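Local coordinates for protein succinylglutamate desuccinylase/aspartoacylase (PDB 3NA6) that probably hydrolyses the amide bond of an N-acylated amino acid in a zinc-dependent reaction, at residues L229-I234 / G241-D246; V284-S289 / P297-A302. All blocks are in the same frame, centred on the assembly; numbering follows the deposited sequence. Where two conformers were deposited one is given.

Contact 1: residues L229-I234 / G241-D246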
loop_
_atom_site.group_PDB
_atom_site.type_symbol
_atom_site.label_atom_id
_atom_site.label_comp_id
_atom_site.label_asym_id
_atom_site.label_seq_id
_atom_site.Cartn_x
_atom_site.Cartn_y
_atom_site.Cartn_z
ATOM N N LEU A 229 38.888 4.445 9.629
ATOM C CA LEU A 229 39.148 4.228 8.200
ATOM C C LEU A 229 40.541 4.693 7.812
ATOM O O LEU A 229 41.312 3.945 7.178
ATOM C CB LEU A 229 38.138 4.971 7.353
ATOM C CG LEU A 229 38.214 4.879 5.824
ATOM C CD1 LEU A 229 38.243 3.383 5.410
ATOM C CD2 LEU A 229 37.042 5.690 5.127
ATOM N N ARG A 230 40.887 5.912 8.234
ATOM C CA ARG A 230 42.202 6.436 7.963
ATOM C C ARG A 230 43.272 5.566 8.634
ATOM O O ARG A 230 44.255 5.172 7.979
ATOM C CB ARG A 230 42.312 7.889 8.394
ATOM C CG ARG A 230 43.650 8.522 8.025
ATOM C CD ARG A 230 43.745 10.010 8.453
ATOM N NE ARG A 230 45.126 10.487 8.375
ATOM C CZ ARG A 230 46.053 10.371 9.335
ATOM N NH1 ARG A 230 45.788 9.815 10.519
ATOM N NH2 ARG A 230 47.276 10.828 9.102
ATOM N N ASN A 231 43.084 5.251 9.917
ATOM C CA ASN A 231 43.999 4.353 10.611
ATOM C C ASN A 231 44.236 3.025 9.891
ATOM O O ASN A 231 45.405 2.631 9.719
ATOM C CB ASN A 231 43.539 4.039 12.019
ATOM C CG ASN A 231 43.815 5.179 13.023
ATOM O OD1 ASN A 231 44.501 6.148 12.733
ATOM N ND2 ASN A 231 43.253 5.043 14.205
ATOM N N VAL A 232 43.165 2.313 9.505
ATOM C CA VAL A 232 43.379 1.007 8.863
ATOM C C VAL A 232 44.046 1.183 7.492
ATOM O O VAL A 232 44.885 0.365 7.101
ATOM C CB VAL A 232 42.115 0.113 8.790
ATOM C CG1 VAL A 232 41.582 -0.152 10.203
ATOM C CG2 VAL A 232 41.046 0.729 7.902
ATOM N N LEU A 233 43.686 2.245 6.770
ATOM C CA LEU A 233 44.338 2.512 5.490
ATOM C C LEU A 233 45.851 2.813 5.626
ATOM O O LEU A 233 46.644 2.439 4.737
ATOM C CB LEU A 233 43.599 3.603 4.697
ATOM C CG LEU A 233 42.196 3.227 4.169
ATOM C CD1 LEU A 233 41.556 4.406 3.420
ATOM C CD2 LEU A 233 42.227 1.971 3.315
ATOM N N ILE A 234 46.253 3.456 6.718
ATOM C CA ILE A 234 47.685 3.603 7.059
ATOM C C ILE A 234 48.300 2.223 7.414
ATOM O O ILE A 234 49.374 1.882 6.925
ATOM C CB ILE A 234 47.911 4.605 8.216
ATOM C CG1 ILE A 234 47.537 6.031 7.767
ATOM C CG2 ILE A 234 49.408 4.592 8.684
ATOM C CD1 ILE A 234 47.409 7.109 8.934
ATOM N N GLY A 241 50.998 8.614 6.897
ATOM C CA GLY A 241 50.750 9.534 8.010
ATOM C C GLY A 241 50.830 8.803 9.333
ATOM O O GLY A 241 51.174 7.634 9.364
ATOM N N GLU A 242 50.525 9.491 10.429
ATOM C CA GLU A 242 50.560 8.854 11.739
ATOM C C GLU A 242 49.138 8.548 12.163
ATOM O O GLU A 242 48.220 9.326 11.930
ATOM C CB GLU A 242 51.302 9.713 12.782
ATOM C CG GLU A 242 50.456 10.743 13.522
ATOM C CD GLU A 242 51.300 11.803 14.234
ATOM O OE1 GLU A 242 52.536 11.825 14.033
ATOM O OE2 GLU A 242 50.722 12.618 14.979
HETATM N N MSE A 243 48.972 7.380 12.760
HETATM C CA MSE A 243 47.678 6.930 13.193
HETATM C C MSE A 243 47.256 7.687 14.433
HETATM O O MSE A 243 48.096 8.162 15.168
HETATM C CB MSE A 243 47.761 5.454 13.483
HETATM C CG MSE A 243 48.101 4.628 12.228
HETATM SE SE MSE A 243 47.609 2.803 12.551
HETATM C CE MSE A 243 48.883 2.502 14.062
ATOM N N GLN A 244 45.956 7.820 14.650
ATOM C CA GLN A 244 45.448 8.409 15.877
ATOM C C GLN A 244 45.187 7.239 16.783
ATOM O O GLN A 244 44.486 6.292 16.391
ATOM C CB GLN A 244 44.135 9.164 15.648
ATOM C CG GLN A 244 44.163 10.269 14.587
ATOM C CD GLN A 244 42.742 10.735 14.184
ATOM O OE1 GLN A 244 42.305 10.533 13.034
ATOM N NE2 GLN A 244 42.005 11.314 15.148
ATOM N N ILE A 245 45.750 7.294 17.984
ATOM C CA ILE A 245 45.595 6.255 18.991
ATOM C C ILE A 245 45.032 6.843 20.267
ATOM O O ILE A 245 45.648 7.686 20.899
ATOM C CB ILE A 245 46.908 5.581 19.335
ATOM C CG1 ILE A 245 47.537 4.947 18.080
ATOM C CG2 ILE A 245 46.683 4.514 20.426
ATOM C CD1 ILE A 245 49.058 4.643 18.219
ATOM N N ASP A 246 43.850 6.382 20.644
ATOM C CA ASP A 246 43.216 6.764 21.887
ATOM C C ASP A 246 42.962 5.498 22.708
ATOM O O ASP A 246 43.129 4.383 22.217
ATOM C CB ASP A 246 41.888 7.459 21.578
ATOM C CG ASP A 246 42.068 8.713 20.751
ATOM O OD1 ASP A 246 42.636 9.670 21.283
ATOM O OD2 ASP A 246 41.654 8.754 19.572
HETATM O O HOH W 1 43.565 8.397 11.841
HETATM O O HOH W 2 49.986 12.109 9.928
#

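Contact 2: residues V284-S289 / P297-A302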
loop_
_atom_site.group_PDB
_atom_site.type_symbol
_atom_site.label_atom_id
_atom_site.label_comp_id
_atom_site.label_asym_id
_atom_site.label_seq_id
_atom_site.Cartn_x
_atom_site.Cartn_y
_atom_site.Cartn_z
ATOM N N VAL A 284 17.165 -4.222 33.702
ATOM C CA VAL A 284 17.735 -3.668 32.467
ATOM C C VAL A 284 16.667 -2.942 31.629
ATOM O O VAL A 284 16.946 -1.911 30.983
ATOM C CB VAL A 284 18.362 -4.783 31.647
ATOM C CG1 VAL A 284 18.766 -4.323 30.260
ATOM C CG2 VAL A 284 19.558 -5.319 32.412
ATOM N N ALA A 285 15.455 -3.480 31.645
ATOM C CA ALA A 285 14.354 -2.899 30.872
ATOM C C ALA A 285 13.007 -3.276 31.438
ATOM O O ALA A 285 12.872 -4.323 32.128
ATOM C CB ALA A 285 14.441 -3.327 29.429
ATOM N N ARG A 286 12.007 -2.434 31.169
ATOM C CA ARG A 286 10.616 -2.776 31.456
ATOM C C ARG A 286 9.758 -2.513 30.231
ATOM O O ARG A 286 9.938 -1.496 29.550
ATOM C CB ARG A 286 10.080 -1.980 32.641
ATOM C CG ARG A 286 10.884 -2.179 33.915
ATOM C CD ARG A 286 10.214 -1.541 35.117
ATOM N NE ARG A 286 10.220 -0.088 35.051
ATOM C CZ ARG A 286 9.702 0.693 35.989
ATOM N NH1 ARG A 286 9.143 0.141 37.069
ATOM N NH2 ARG A 286 9.721 2.012 35.836
ATOM N N VAL A 287 8.834 -3.436 29.961
ATOM C CA VAL A 287 7.843 -3.280 28.905
ATOM C C VAL A 287 6.445 -2.956 29.486
ATOM O O VAL A 287 5.857 -3.764 30.284
ATOM C CB VAL A 287 7.788 -4.512 27.979
ATOM C CG1 VAL A 287 6.858 -4.215 26.781
ATOM C CG2 VAL A 287 9.194 -4.810 27.429
ATOM N N TRP A 288 5.942 -1.765 29.132
ATOM C CA TRP A 288 4.649 -1.266 29.634
ATOM C C TRP A 288 3.582 -1.587 28.586
ATOM O O TRP A 288 3.864 -1.639 27.396
ATOM C CB TRP A 288 4.684 0.240 29.881
ATOM C CG TRP A 288 5.611 0.681 30.956
ATOM C CD1 TRP A 288 6.942 1.002 30.830
ATOM C CD2 TRP A 288 5.296 0.818 32.340
ATOM N NE1 TRP A 288 7.458 1.357 32.065
ATOM C CE2 TRP A 288 6.479 1.220 33.010
ATOM C CE3 TRP A 288 4.125 0.644 33.086
ATOM C CZ2 TRP A 288 6.514 1.463 34.392
ATOM C CZ3 TRP A 288 4.174 0.846 34.450
ATOM C CH2 TRP A 288 5.357 1.268 35.085
ATOM N N SER A 289 2.367 -1.799 29.037
ATOM C CA SER A 289 1.245 -2.080 28.159
ATOM C C SER A 289 1.046 -0.940 27.213
ATOM O O SER A 289 0.927 0.226 27.646
ATOM C CB SER A 289 -0.060 -2.260 28.953
ATOM O OG SER A 289 -1.176 -2.382 28.078
ATOM N N PRO A 297 4.305 -3.516 34.814
ATOM C CA PRO A 297 5.124 -3.721 33.609
ATOM C C PRO A 297 5.823 -5.070 33.645
ATOM O O PRO A 297 5.913 -5.646 34.699
ATOM C CB PRO A 297 6.152 -2.605 33.703
ATOM C CG PRO A 297 6.282 -2.298 35.167
ATOM C CD PRO A 297 4.978 -2.673 35.823
ATOM N N VAL A 298 6.289 -5.584 32.511
ATOM C CA VAL A 298 7.093 -6.819 32.488
ATOM C C VAL A 298 8.521 -6.380 32.606
ATOM O O VAL A 298 8.931 -5.433 31.952
ATOM C CB VAL A 298 6.894 -7.620 31.184
ATOM C CG1 VAL A 298 7.764 -8.871 31.160
ATOM C CG2 VAL A 298 5.410 -8.008 31.014
ATOM N N GLU A 299 9.296 -7.086 33.419
ATOM C CA GLU A 299 10.668 -6.688 33.725
ATOM C C GLU A 299 11.688 -7.639 33.148
ATOM O O GLU A 299 11.474 -8.836 33.137
ATOM C CB GLU A 299 10.843 -6.652 35.253
ATOM C CG GLU A 299 9.944 -5.664 35.948
ATOM C CD GLU A 299 10.246 -5.487 37.426
ATOM O OE1 GLU A 299 10.647 -6.464 38.089
ATOM O OE2 GLU A 299 10.067 -4.356 37.915
ATOM N N TYR A 300 12.795 -7.090 32.648
ATOM C CA TYR A 300 13.894 -7.875 32.134
ATOM C C TYR A 300 15.136 -7.525 32.967
ATOM O O TYR A 300 15.510 -6.348 33.088
ATOM C CB TYR A 300 14.037 -7.679 30.608
ATOM C CG TYR A 300 12.821 -8.267 29.887
ATOM C CD1 TYR A 300 12.742 -9.640 29.645
ATOM C CD2 TYR A 300 11.718 -7.481 29.530
ATOM C CE1 TYR A 300 11.617 -10.210 29.028
ATOM C CE2 TYR A 300 10.570 -8.051 28.892
ATOM C CZ TYR A 300 10.525 -9.417 28.676
ATOM O OH TYR A 300 9.440 -10.032 28.058
ATOM N N ARG A 301 15.718 -8.554 33.594
ATOM C CA ARG A 301 16.827 -8.387 34.544
ATOM C C ARG A 301 18.147 -8.932 34.000
ATOM O O ARG A 301 18.150 -9.822 33.152
ATOM C CB ARG A 301 16.473 -9.041 35.875
ATOM C CG ARG A 301 15.433 -8.244 36.600
ATOM C CD ARG A 301 15.087 -8.769 37.969
ATOM N NE ARG A 301 14.034 -7.913 38.508
ATOM C CZ ARG A 301 14.249 -6.771 39.150
ATOM N NH1 ARG A 301 15.486 -6.351 39.402
ATOM N NH2 ARG A 301 13.219 -6.061 39.557
ATOM N N ALA A 302 19.263 -8.357 34.446
ATOM C CA ALA A 302 20.576 -8.782 33.957
ATOM C C ALA A 302 20.904 -10.163 34.526
ATOM O O ALA A 302 20.715 -10.419 35.721
ATOM C CB ALA A 302 21.649 -7.774 34.315
#

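Contact 1: residues L229-I234 / G241-D246
Asn231 and Gln244 meet through two hydrogen bonds between a side-chain amide and the backbone N and O of one residue. Gln244 N donates to Asn231 OD1 at 2.9 Å, with an N-H...O angle of 154°, while Asn231 ND2 returns a bond to Gln244 O at 2.8 Å, lying in the plane of that carbonyl. Using both ends of the amide on one residue fixes the flip of the Asn231 group. Its ND2 also makes a weak hydrogen bond to Ala177 O.

One residue earlier on the helix, the Arg230 guanidinium donates to a main-chain carbonyl. The extended chain of Arg230, with CG anti to the backbone N (chi1 -175°), carries the group out to Glu242. There Arg230 NH1 gives a 2.9 Å bond to Glu242 O, which lies close to the guanidinium plane, and NH2 adds a weak one to the same oxygen. One water accepts from Arg230 NH1 and also touches Asn231 OD1 and Gln244 OE1, and a second bridges Glu242 N and, weakly, Arg230 NH2.

Apolar packing adds to the polar bonds. Ile234 CG2 sits 3.8 Å from Met243 CG, the two side chains running past each other in opposite directions, and Ile234 CD1 lies above one face of the Arg230 guanidinium, toward its rim. Met243, a selenomethionine, places SE 3.6 Å from Asn231 O.

The chain thus doubles back along the outer side of helix 219-235 before strand 249-250. Leu229 and Leu233 turn to helix 64-75 and strand 51-55, whereas Val232 and Met243 touch helix 165-178.

Contact 2: residues V284-S289 / P297-A302
Pro297 lies flat against Trp288 where the hairpin closes into its connecting loop, and its ring can be followed atom by atom. Pro297 CB stands 3.7 Å from the centroid of the Trp288 six-membered ring, only 9° off its normal, a CH-pi contact over the face; CB also nears Val287 O. Pro297 CG moves on to the far rim, 3.7 Å from Trp288 CH2, and CD ends beside CZ3 and CH2. With chi2 at 88°, the indole plane is turned to present this face to the proline. Its NE1 bonds to Glu269.

On the same side, Arg286 runs alongside Glu299, Arg286 CD 4.0 Å from Glu299 OE2, but their charged ends do not pair: Arg286 NH2 bridges to Glu269 and to Glu71 of the second subunit, while Glu299 OE1 takes a salt bridge from Arg301 NH2. The other side carries Val287, whose CG2 meets the edge of the Tyr300 ring at CE2, 3.8 Å away; Tyr300 OH bonds to Glu263 N.

Backbone bonds set the register. Val287 and Val298 form a hydrogen-bonded pair (Val287 N to Val298 O, 2.8 Å), Arg286 and Glu299 a non-hydrogen-bonded one. Tyr300 O then accepts from both Val284 N, at 2.8 Å, and Ala285 N, at 3.2 Å.

Two residues facing one make this a classic beta bulge, set in a beta hairpin whose strands run antiparallel at 165°. Strand 298-301 is the outermost of its four-stranded sheet within the chain, and strand 283-288 continues it to strand 266-270.

Overall arrangement
Contact 1 is a surface contact and contact 2 is partly buried, with five of its eleven touching residues enclosed; they share no element, follow one another along the chain, and lie 41 Å apart between centres. Contact 1 fastens a loop to helix 219-235, which lies in the catalytic domain; there, side chains of the helix bond to loop backbone groups, and two waters bridge further polar atoms. Contact 2 joins two strands of a separate four-stranded antiparallel sheet, where main chain pairs with main chain and side chains pack on both faces. No other subunit touches contact 1, whereas Arg286, Trp288 and Ser289 of contact 2 reach the second subunit.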